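Local coordinates for ribosome-inactivating protein (Lychnis chalcedonica, PDB 2G5X) that belongs to the ribosome-inactivating protein family of plants, at residues N81-Y92 with A106-S117; L50-I59 with L140-Y148. All coordinates share one frame; numbering follows the deposited sequence.

Contact 1: N81-Y92 with A106-S117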
loop_
_atom_site.group_PDB
_atom_site.type_symbol
_atom_site.label_atom_id
_atom_site.label_comp_id
_atom_site.label_asym_id
_atom_site.label_seq_id
_atom_site.Cartn_x
_atom_site.Cartn_y
_atom_site.Cartn_z
ATOM N N ASN A 81 -7.188 -18.733 -16.754
ATOM C CA ASN A 81 -7.961 -18.427 -15.554
ATOM C C ASN A 81 -7.215 -18.811 -14.270
ATOM O O ASN A 81 -7.826 -19.019 -13.223
ATOM C CB ASN A 81 -9.324 -19.125 -15.589
ATOM C CG ASN A 81 -10.231 -18.677 -14.458
ATOM O OD1 ASN A 81 -10.457 -17.482 -14.269
ATOM N ND2 ASN A 81 -10.755 -19.634 -13.699
ATOM N N LYS A 82 -5.890 -18.893 -14.355
ATOM C CA LYS A 82 -5.070 -19.238 -13.198
ATOM C C LYS A 82 -4.566 -17.995 -12.469
ATOM O O LYS A 82 -4.381 -16.949 -13.080
ATOM C CB LYS A 82 -3.867 -20.079 -13.631
ATOM C CG LYS A 82 -4.234 -21.459 -14.145
ATOM C CD LYS A 82 -3.003 -22.282 -14.473
ATOM C CE LYS A 82 -3.396 -23.699 -14.865
ATOM N NZ LYS A 82 -2.208 -24.568 -15.085
ATOM N N LEU A 83 -4.349 -18.118 -11.162
ATOM C CA LEU A 83 -3.832 -17.004 -10.371
ATOM C C LEU A 83 -2.367 -16.810 -10.762
ATOM O O LEU A 83 -1.580 -17.753 -10.697
ATOM C CB LEU A 83 -3.938 -17.321 -8.876
ATOM C CG LEU A 83 -5.359 -17.330 -8.304
ATOM C CD1 LEU A 83 -5.354 -17.930 -6.908
ATOM C CD2 LEU A 83 -5.898 -15.905 -8.272
ATOM N N ARG A 84 -2.006 -15.596 -11.172
ATOM C CA ARG A 84 -0.633 -15.305 -11.594
ATOM C C ARG A 84 0.055 -14.251 -10.724
ATOM O O ARG A 84 -0.546 -13.236 -10.367
ATOM C CB ARG A 84 -0.616 -14.847 -13.062
ATOM C CG ARG A 84 -1.371 -13.548 -13.321
ATOM C CD ARG A 84 -1.395 -13.157 -14.799
ATOM N NE ARG A 84 -2.203 -11.954 -14.991
ATOM C CZ ARG A 84 -2.609 -11.487 -16.167
ATOM N NH1 ARG A 84 -2.282 -12.117 -17.290
ATOM N NH2 ARG A 84 -3.359 -10.393 -16.216
ATOM N N ALA A 85 1.320 -14.501 -10.397
ATOM C CA ALA A 85 2.110 -13.584 -9.571
ATOM C C ALA A 85 2.885 -12.601 -10.443
ATOM O O ALA A 85 3.669 -13.012 -11.297
ATOM C CB ALA A 85 3.081 -14.375 -8.695
ATOM N N ASN A 86 2.676 -11.306 -10.208
ATOM C CA ASN A 86 3.336 -10.250 -10.980
ATOM C C ASN A 86 4.245 -9.388 -10.097
ATOM O O ASN A 86 3.773 -8.743 -9.161
ATOM C CB ASN A 86 2.284 -9.339 -11.624
ATOM C CG ASN A 86 1.187 -10.111 -12.333
ATOM O OD1 ASN A 86 1.382 -10.627 -13.432
ATOM N ND2 ASN A 86 0.021 -10.199 -11.695
ATOM N N PHE A 87 5.540 -9.361 -10.399
ATOM C CA PHE A 87 6.481 -8.553 -9.621
ATOM C C PHE A 87 6.985 -7.342 -10.399
ATOM O O PHE A 87 7.139 -7.404 -11.620
ATOM C CB PHE A 87 7.693 -9.385 -9.199
ATOM C CG PHE A 87 7.376 -10.452 -8.200
ATOM C CD1 PHE A 87 7.332 -11.790 -8.578
ATOM C CD2 PHE A 87 7.101 -10.113 -6.880
ATOM C CE1 PHE A 87 7.017 -12.783 -7.647
ATOM C CE2 PHE A 87 6.784 -11.095 -5.943
ATOM C CZ PHE A 87 6.742 -12.434 -6.328
ATOM N N PHE A 88 7.238 -6.242 -9.693
ATOM C CA PHE A 88 7.763 -5.046 -10.343
ATOM C C PHE A 88 9.108 -5.434 -10.960
ATOM O O PHE A 88 9.779 -6.346 -10.477
ATOM C CB PHE A 88 7.931 -3.905 -9.328
ATOM C CG PHE A 88 6.636 -3.235 -8.950
ATOM C CD1 PHE A 88 6.243 -3.141 -7.617
ATOM C CD2 PHE A 88 5.806 -2.697 -9.931
ATOM C CE1 PHE A 88 5.041 -2.521 -7.266
ATOM C CE2 PHE A 88 4.603 -2.076 -9.592
ATOM C CZ PHE A 88 4.219 -1.988 -8.258
ATOM N N SER A 89 9.492 -4.744 -12.029
ATOM C CA SER A 89 10.731 -5.053 -12.732
ATOM C C SER A 89 11.993 -5.056 -11.877
ATOM O O SER A 89 12.927 -5.801 -12.169
ATOM C CB SER A 89 10.919 -4.093 -13.909
ATOM O OG SER A 89 11.107 -2.764 -13.458
ATOM N N ASP A 90 12.025 -4.232 -10.831
ATOM C CA ASP A 90 13.202 -4.150 -9.968
ATOM C C ASP A 90 13.158 -5.092 -8.768
ATOM O O ASP A 90 14.087 -5.127 -7.967
ATOM C CB ASP A 90 13.419 -2.700 -9.505
ATOM C CG ASP A 90 12.246 -2.146 -8.716
ATOM O OD1 ASP A 90 11.108 -2.619 -8.912
ATOM O OD2 ASP A 90 12.463 -1.216 -7.910
ATOM N N GLU A 91 12.077 -5.860 -8.655
ATOM C CA GLU A 91 11.924 -6.823 -7.569
ATOM C C GLU A 91 11.857 -8.243 -8.140
ATOM O O GLU A 91 12.008 -9.221 -7.405
ATOM C CB GLU A 91 10.640 -6.544 -6.780
ATOM C CG GLU A 91 10.664 -5.298 -5.895
ATOM C CD GLU A 91 11.514 -5.463 -4.641
ATOM O OE1 GLU A 91 11.940 -6.599 -4.341
ATOM O OE2 GLU A 91 11.746 -4.449 -3.945
ATOM N N TYR A 92 11.646 -8.345 -9.451
ATOM C CA TYR A 92 11.518 -9.640 -10.127
ATOM C C TYR A 92 12.692 -10.607 -9.956
ATOM O O TYR A 92 12.491 -11.773 -9.617
ATOM C CB TYR A 92 11.256 -9.429 -11.626
ATOM C CG TYR A 92 10.977 -10.704 -12.397
ATOM C CD1 TYR A 92 9.703 -11.271 -12.412
ATOM C CD2 TYR A 92 11.993 -11.349 -13.102
ATOM C CE1 TYR A 92 9.447 -12.455 -13.119
ATOM C CE2 TYR A 92 11.752 -12.529 -13.804
ATOM C CZ TYR A 92 10.480 -13.076 -13.810
ATOM O OH TYR A 92 10.247 -14.246 -14.502
ATOM N N ALA A 106 -0.676 -18.485 -5.568
ATOM C CA ALA A 106 -0.281 -18.357 -6.974
ATOM C C ALA A 106 -0.133 -19.698 -7.691
ATOM O O ALA A 106 0.456 -20.641 -7.157
ATOM C CB ALA A 106 1.023 -17.570 -7.082
ATOM N N GLU A 107 -0.662 -19.765 -8.909
ATOM C CA GLU A 107 -0.598 -20.972 -9.728
ATOM C C GLU A 107 0.479 -20.868 -10.804
ATOM O O GLU A 107 0.984 -21.884 -11.293
ATOM C CB GLU A 107 -1.959 -21.237 -10.378
ATOM C CG GLU A 107 -3.035 -21.649 -9.381
ATOM C CD GLU A 107 -4.414 -21.769 -10.007
ATOM O OE1 GLU A 107 -5.027 -20.724 -10.307
ATOM O OE2 GLU A 107 -4.881 -22.912 -10.202
ATOM N N VAL A 108 0.820 -19.641 -11.183
ATOM C CA VAL A 108 1.851 -19.415 -12.188
ATOM C C VAL A 108 2.588 -18.098 -11.963
ATOM O O VAL A 108 2.041 -17.152 -11.397
ATOM C CB VAL A 108 1.265 -19.393 -13.630
ATOM C CG1 VAL A 108 0.630 -20.740 -13.964
ATOM C CG2 VAL A 108 0.250 -18.269 -13.770
ATOM N N LEU A 109 3.845 -18.061 -12.395
ATOM C CA LEU A 109 4.665 -16.858 -12.304
ATOM C C LEU A 109 4.516 -16.166 -13.656
ATOM O O LEU A 109 4.817 -16.760 -14.693
ATOM C CB LEU A 109 6.140 -17.220 -12.087
ATOM C CG LEU A 109 7.139 -16.063 -12.247
ATOM C CD1 LEU A 109 7.005 -15.087 -11.081
ATOM C CD2 LEU A 109 8.558 -16.615 -12.319
ATOM N N ALA A 110 4.032 -14.929 -13.653
ATOM C CA ALA A 110 3.866 -14.188 -14.900
ATOM C C ALA A 110 5.145 -13.414 -15.183
ATOM O O ALA A 110 6.032 -13.331 -14.330
ATOM C CB ALA A 110 2.683 -13.226 -14.788
ATOM N N PRO A 111 5.272 -12.853 -16.396
ATOM C CA PRO A 111 6.474 -12.088 -16.737
ATOM C C PRO A 111 6.565 -10.857 -15.836
ATOM O O PRO A 111 5.579 -10.464 -15.213
ATOM C CB PRO A 111 6.239 -11.706 -18.198
ATOM C CG PRO A 111 5.379 -12.820 -18.712
ATOM C CD PRO A 111 4.406 -13.031 -17.576
ATOM N N ALA A 112 7.744 -10.248 -15.766
ATOM C CA ALA A 112 7.923 -9.056 -14.943
ATOM C C ALA A 112 6.988 -7.947 -15.415
ATOM O O ALA A 112 6.697 -7.834 -16.607
ATOM C CB ALA A 112 9.370 -8.579 -15.016
ATOM N N LEU A 113 6.521 -7.131 -14.475
ATOM C CA LEU A 113 5.633 -6.017 -14.791
ATOM C C LEU A 113 6.373 -4.956 -15.599
ATOM O O LEU A 113 7.597 -4.827 -15.502
ATOM C CB LEU A 113 5.085 -5.394 -13.504
ATOM C CG LEU A 113 4.037 -6.213 -12.740
ATOM C CD1 LEU A 113 3.763 -5.564 -11.389
ATOM C CD2 LEU A 113 2.758 -6.298 -13.567
ATOM N N PRO A 114 5.634 -4.179 -16.409
ATOM C CA PRO A 114 6.195 -3.118 -17.251
ATOM C C PRO A 114 6.651 -1.850 -16.526
ATOM O O PRO A 114 6.720 -0.781 -17.134
ATOM C CB PRO A 114 5.073 -2.848 -18.252
ATOM C CG PRO A 114 3.842 -3.093 -17.440
ATOM C CD PRO A 114 4.198 -4.366 -16.688
ATOM N N CYS A 115 6.952 -1.959 -15.234
ATOM C CA CYS A 115 7.432 -0.807 -14.472
ATOM C C CYS A 115 8.104 -1.234 -13.167
ATOM O O CYS A 115 7.980 -2.386 -12.745
ATOM C CB CYS A 115 6.287 0.175 -14.184
ATOM S SG CYS A 115 5.117 -0.320 -12.899
ATOM N N ALA A 116 8.827 -0.303 -12.545
ATOM C CA ALA A 116 9.525 -0.568 -11.287
ATOM C C ALA A 116 8.698 -0.146 -10.071
ATOM O O ALA A 116 7.672 0.521 -10.205
ATOM C CB ALA A 116 10.872 0.144 -11.277
ATOM N N SER A 117 9.172 -0.524 -8.884
ATOM C CA SER A 117 8.486 -0.240 -7.622
ATOM C C SER A 117 8.732 1.129 -6.987
ATOM O O SER A 117 8.032 1.514 -6.049
ATOM C CB SER A 117 8.877 -1.299 -6.595
ATOM O OG SER A 117 10.232 -1.121 -6.210
HETATM O O HOH W 1 -0.629 -23.945 -12.291
HETATM O O HOH W 2 6.217 -11.281 -12.329
HETATM O O HOH W 3 2.933 -10.021 -15.653
HETATM O O HOH W 4 12.633 -2.125 -4.309
#

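Contact 2: L50-I59 with L140-Y148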
loop_
_atom_site.group_PDB
_atom_site.type_symbol
_atom_site.label_atom_id
_atom_site.label_comp_id
_atom_site.label_asym_id
_atom_site.label_seq_id
_atom_site.Cartn_x
_atom_site.Cartn_y
_atom_site.Cartn_z
ATOM N N LEU A 50 -7.692 -6.729 -2.254
ATOM C CA LEU A 50 -8.548 -5.608 -2.636
ATOM C C LEU A 50 -9.630 -6.280 -3.488
ATOM O O LEU A 50 -9.316 -7.007 -4.434
ATOM C CB LEU A 50 -7.780 -4.570 -3.469
ATOM C CG LEU A 50 -6.690 -3.747 -2.764
ATOM C CD1 LEU A 50 -6.128 -2.703 -3.738
ATOM C CD2 LEU A 50 -7.271 -3.052 -1.536
ATOM N N VAL A 51 -10.895 -6.058 -3.147
ATOM C CA VAL A 51 -12.002 -6.682 -3.873
ATOM C C VAL A 51 -12.993 -5.653 -4.405
ATOM O O VAL A 51 -13.345 -4.712 -3.697
ATOM C CB VAL A 51 -12.782 -7.655 -2.947
ATOM C CG1 VAL A 51 -13.867 -8.379 -3.739
ATOM C CG2 VAL A 51 -11.827 -8.651 -2.305
ATOM N N LEU A 52 -13.439 -5.825 -5.650
ATOM C CA LEU A 52 -14.417 -4.906 -6.224
ATOM C C LEU A 52 -15.809 -5.394 -5.846
ATOM O O LEU A 52 -16.127 -6.570 -6.003
ATOM C CB LEU A 52 -14.309 -4.856 -7.749
ATOM C CG LEU A 52 -13.043 -4.246 -8.345
ATOM C CD1 LEU A 52 -13.175 -4.233 -9.865
ATOM C CD2 LEU A 52 -12.839 -2.837 -7.810
ATOM N N PRO A 53 -16.659 -4.491 -5.346
ATOM C CA PRO A 53 -18.013 -4.888 -4.959
ATOM C C PRO A 53 -18.899 -5.322 -6.128
ATOM O O PRO A 53 -19.802 -6.139 -5.952
ATOM C CB PRO A 53 -18.546 -3.639 -4.257
ATOM C CG PRO A 53 -17.847 -2.524 -4.987
ATOM C CD PRO A 53 -16.436 -3.051 -5.113
ATOM N N PHE A 54 -18.624 -4.788 -7.316
ATOM C CA PHE A 54 -19.426 -5.086 -8.506
ATOM C C PHE A 54 -19.396 -6.524 -9.012
ATOM O O PHE A 54 -20.443 -7.143 -9.214
ATOM C CB PHE A 54 -19.010 -4.183 -9.674
ATOM C CG PHE A 54 -18.787 -2.753 -9.294
ATOM C CD1 PHE A 54 -17.497 -2.258 -9.140
ATOM C CD2 PHE A 54 -19.864 -1.895 -9.100
ATOM C CE1 PHE A 54 -17.279 -0.930 -8.798
ATOM C CE2 PHE A 54 -19.658 -0.560 -8.755
ATOM C CZ PHE A 54 -18.361 -0.078 -8.605
ATOM N N ASN A 55 -18.193 -7.043 -9.229
ATOM C CA ASN A 55 -18.013 -8.385 -9.773
ATOM C C ASN A 55 -17.220 -9.324 -8.871
ATOM O O ASN A 55 -16.974 -10.477 -9.228
ATOM C CB ASN A 55 -17.309 -8.269 -11.122
ATOM C CG ASN A 55 -16.119 -7.334 -11.065
ATOM O OD1 ASN A 55 -15.358 -7.348 -10.097
ATOM N ND2 ASN A 55 -15.949 -6.520 -12.100
ATOM N N ARG A 56 -16.814 -8.822 -7.710
ATOM C CA ARG A 56 -16.052 -9.603 -6.747
ATOM C C ARG A 56 -14.644 -9.956 -7.226
ATOM O O ARG A 56 -13.978 -10.798 -6.620
ATOM C CB ARG A 56 -16.809 -10.887 -6.382
ATOM C CG ARG A 56 -18.257 -10.664 -5.961
ATOM C CD ARG A 56 -18.384 -9.630 -4.842
ATOM N NE ARG A 56 -17.665 -10.014 -3.630
ATOM C CZ ARG A 56 -17.694 -9.322 -2.493
ATOM N NH1 ARG A 56 -18.408 -8.207 -2.408
ATOM N NH2 ARG A 56 -17.008 -9.742 -1.438
ATOM N N ASN A 57 -14.186 -9.329 -8.309
ATOM C CA ASN A 57 -12.833 -9.601 -8.795
ATOM C C ASN A 57 -11.866 -9.217 -7.675
ATOM O O ASN A 57 -12.094 -8.243 -6.953
ATOM C CB ASN A 57 -12.514 -8.788 -10.057
ATOM C CG ASN A 57 -13.303 -9.253 -11.276
ATOM O OD1 ASN A 57 -13.831 -10.369 -11.307
ATOM N ND2 ASN A 57 -13.371 -8.402 -12.293
ATOM N N THR A 58 -10.778 -9.969 -7.548
ATOM C CA THR A 58 -9.811 -9.727 -6.486
ATOM C C THR A 58 -8.361 -9.613 -6.945
ATOM O O THR A 58 -7.903 -10.386 -7.786
ATOM C CB THR A 58 -9.880 -10.862 -5.431
ATOM O OG1 THR A 58 -11.206 -10.931 -4.889
ATOM C CG2 THR A 58 -8.889 -10.621 -4.302
ATOM N N ILE A 59 -7.658 -8.626 -6.396
ATOM C CA ILE A 59 -6.235 -8.428 -6.663
ATOM C C ILE A 59 -5.553 -8.468 -5.298
ATOM O O ILE A 59 -5.989 -7.795 -4.363
ATOM C CB ILE A 59 -5.940 -7.069 -7.339
ATOM C CG1 ILE A 59 -6.405 -7.102 -8.797
ATOM C CG2 ILE A 59 -4.440 -6.769 -7.274
ATOM C CD1 ILE A 59 -6.141 -5.812 -9.564
ATOM N N LEU A 140 -9.770 4.308 -7.337
ATOM C CA LEU A 140 -9.162 2.994 -7.189
ATOM C C LEU A 140 -9.933 1.923 -7.966
ATOM O O LEU A 140 -9.326 1.037 -8.573
ATOM C CB LEU A 140 -9.073 2.619 -5.703
ATOM C CG LEU A 140 -8.439 1.263 -5.388
ATOM C CD1 LEU A 140 -7.079 1.142 -6.072
ATOM C CD2 LEU A 140 -8.304 1.110 -3.876
ATOM N N GLN A 141 -11.261 2.002 -7.963
ATOM C CA GLN A 141 -12.057 1.018 -8.698
ATOM C C GLN A 141 -11.748 1.088 -10.193
ATOM O O GLN A 141 -11.623 0.060 -10.860
ATOM C CB GLN A 141 -13.557 1.247 -8.474
ATOM C CG GLN A 141 -14.023 1.037 -7.036
ATOM C CD GLN A 141 -15.498 1.355 -6.854
ATOM O OE1 GLN A 141 -16.066 2.142 -7.607
ATOM N NE2 GLN A 141 -16.118 0.756 -5.844
ATOM N N THR A 142 -11.618 2.305 -10.711
ATOM C CA THR A 142 -11.326 2.503 -12.128
ATOM C C THR A 142 -9.948 1.959 -12.486
ATOM O O THR A 142 -9.785 1.277 -13.505
ATOM C CB THR A 142 -11.395 4.001 -12.507
ATOM O OG1 THR A 142 -12.739 4.474 -12.342
ATOM C CG2 THR A 142 -10.964 4.208 -13.949
ATOM N N ALA A 143 -8.958 2.251 -11.645
ATOM C CA ALA A 143 -7.593 1.789 -11.893
ATOM C C ALA A 143 -7.531 0.264 -11.836
ATOM O O ALA A 143 -6.830 -0.376 -12.620
ATOM C CB ALA A 143 -6.640 2.402 -10.869
ATOM N N PHE A 144 -8.276 -0.308 -10.897
ATOM C CA PHE A 144 -8.345 -1.756 -10.710
ATOM C C PHE A 144 -8.863 -2.415 -11.996
ATOM O O PHE A 144 -8.272 -3.371 -12.507
ATOM C CB PHE A 144 -9.286 -2.042 -9.529
ATOM C CG PHE A 144 -9.360 -3.493 -9.110
ATOM C CD1 PHE A 144 -9.054 -3.858 -7.802
ATOM C CD2 PHE A 144 -9.808 -4.476 -9.989
ATOM C CE1 PHE A 144 -9.199 -5.180 -7.373
ATOM C CE2 PHE A 144 -9.955 -5.799 -9.573
ATOM C CZ PHE A 144 -9.654 -6.153 -8.264
ATOM N N THR A 145 -9.958 -1.880 -12.525
ATOM C CA THR A 145 -10.580 -2.411 -13.738
ATOM C C THR A 145 -9.666 -2.398 -14.966
ATOM O O THR A 145 -9.761 -3.273 -15.826
ATOM C CB THR A 145 -11.872 -1.633 -14.059
ATOM O OG1 THR A 145 -12.790 -1.786 -12.973
ATOM C CG2 THR A 145 -12.519 -2.158 -15.335
ATOM N N ALA A 146 -8.780 -1.413 -15.043
ATOM C CA ALA A 146 -7.867 -1.311 -16.177
ATOM C C ALA A 146 -6.705 -2.294 -16.069
ATOM O O ALA A 146 -5.930 -2.453 -17.011
ATOM C CB ALA A 146 -7.333 0.115 -16.288
ATOM N N VAL A 147 -6.597 -2.961 -14.924
ATOM C CA VAL A 147 -5.515 -3.911 -14.693
ATOM C C VAL A 147 -5.927 -5.380 -14.604
ATOM O O VAL A 147 -5.395 -6.226 -15.325
ATOM C CB VAL A 147 -4.740 -3.540 -13.404
ATOM C CG1 VAL A 147 -3.754 -4.643 -13.038
ATOM C CG2 VAL A 147 -4.008 -2.225 -13.612
ATOM N N TYR A 148 -6.871 -5.687 -13.723
ATOM C CA TYR A 148 -7.298 -7.068 -13.527
ATOM C C TYR A 148 -7.601 -7.891 -14.784
ATOM O O TYR A 148 -8.468 -7.544 -15.590
ATOM C CB TYR A 148 -8.502 -7.113 -12.577
ATOM C CG TYR A 148 -9.013 -8.514 -12.319
ATOM C CD1 TYR A 148 -9.950 -9.101 -13.170
ATOM C CD2 TYR A 148 -8.539 -9.263 -11.241
ATOM C CE1 TYR A 148 -10.401 -10.401 -12.957
ATOM C CE2 TYR A 148 -8.981 -10.567 -11.019
ATOM C CZ TYR A 148 -9.911 -11.128 -11.882
ATOM O OH TYR A 148 -10.346 -12.417 -11.681
HETATM O O HOH W 5 -14.074 -4.216 -13.049
HETATM O O HOH W 6 -10.926 -12.503 -8.887
#

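Contact 1: N81-Y92 with A106-S117
D90 grips S117 twice at one end of this contact, and a parallel strand pair fills the other. The backbone N of S117 reaches D90 OD1 from above the carboxylate plane (2.9 Å), while S117 OG gives its proton to D90 OD2 on the syn side (2.8 Å). With CG set between its own backbone N and carbonyl carbon (chi1 60°), D90 has its carboxylate placed against S117. The same serine lies over F88: its CA stands above one ring face, offset toward the rim and 4.0 Å from the centroid, a CH-pi contact. C115 brings SG obliquely to that ring, touching F88 CE2 at 3.8 Å, and its carbonyl O accepts from S89 N. A second CH-pi contact puts the A112 CB methyl over a face of the Y92 ring. The branches of L113 divide, CD1 leaning on F88 and CD2 on N86 CB.

A ladder of backbone bonds runs along the strand pair and on past it. L113 N donates to F87 O, and A110 N to A85 O; A85 N in turn reaches V108 O, and L83 O takes both V108 N and E107 N. E107 adds a side-chain rung, OE1 receiving L83 N at 2.8 Å in a fairly straight bond (166°). Where the strands part beyond A110, a water accepts from F87 N and lies by the carbonyls of A85 and A110.

Farther out, D75 on strand 69-76 holds R84 in a salt bridge and also takes N86 ND2, which F73 O shares. Y69 bonds S117 OG, and D121 receives A116 N. The bridges of R84 with V108 and A85 with L109 make 108-109 a short parallel edge strand, closing one side of the mixed sheet in this ribosome-inactivating protein.

Contact 2: L50-I59 with L140-Y148
L52 and I59 clamp the ring of F144 between them, and these CH-pi contacts form the apolar centre of the interface. L52 CG sits over one face, 3.6 Å from the centroid, and I59 CD1 over the opposite face at the same 3.6 Å, both nearly on the ring normal. F144 reaches this slot because its CG lies opposite the backbone N (chi1 -174°), carrying the ring off the helix into the gap between the L52 and I59 side chains. At the rim, L50 O lies in the ring plane, 3.5 Å from F144 CE1.

Amide-aromatic contacts flank the clamp. The N57 amide stacks on Y148, the planes only 12° apart, with N57 CB centred over the ring; I59 CG1 meets that ring at its edge. Q141 approaches F54 differently: OE1 comes in the plane of the phenyl ring, 3.3 Å from F54 CZ, and the amide is steeply turned from it (67°). The NE2 of Q141 is held by V6 O.

Polar links across the interface pass through water. One water joins T58 N to Y148 OH, and another N55 ND2 to T145 OG1. N55 OD1 accepts from N57 N, an Asx turn in the loop at the hairpin end. The arrangement is a helix packed against a beta-hairpin: the C-terminal part of helix 137-145 lies against antiparallel strands 45-51 and 58-64 of the sheet.

From the N terminus, the chain forms strand 3-5 and helix 10-25, then runs through strand 45-51 into the hairpin of 50-59. Contact 2 closes a long loop only when helix 137-145 returns to that hairpin, 81 residues on. Nested inside it, contact 1 closes a much shorter loop: after 81-92 the chain passes through helices 92-95 and 99-102 and comes back as 106-117. The two do not cross. Their centres are about 17 Å apart, and their nearest atoms about 5 Å. Both reach one mixed sheet, contact 1 through strands 83-87 and 108-109 and contact 2 through strands 45-51 and 58-64, with strand 69-76 between the two pairs.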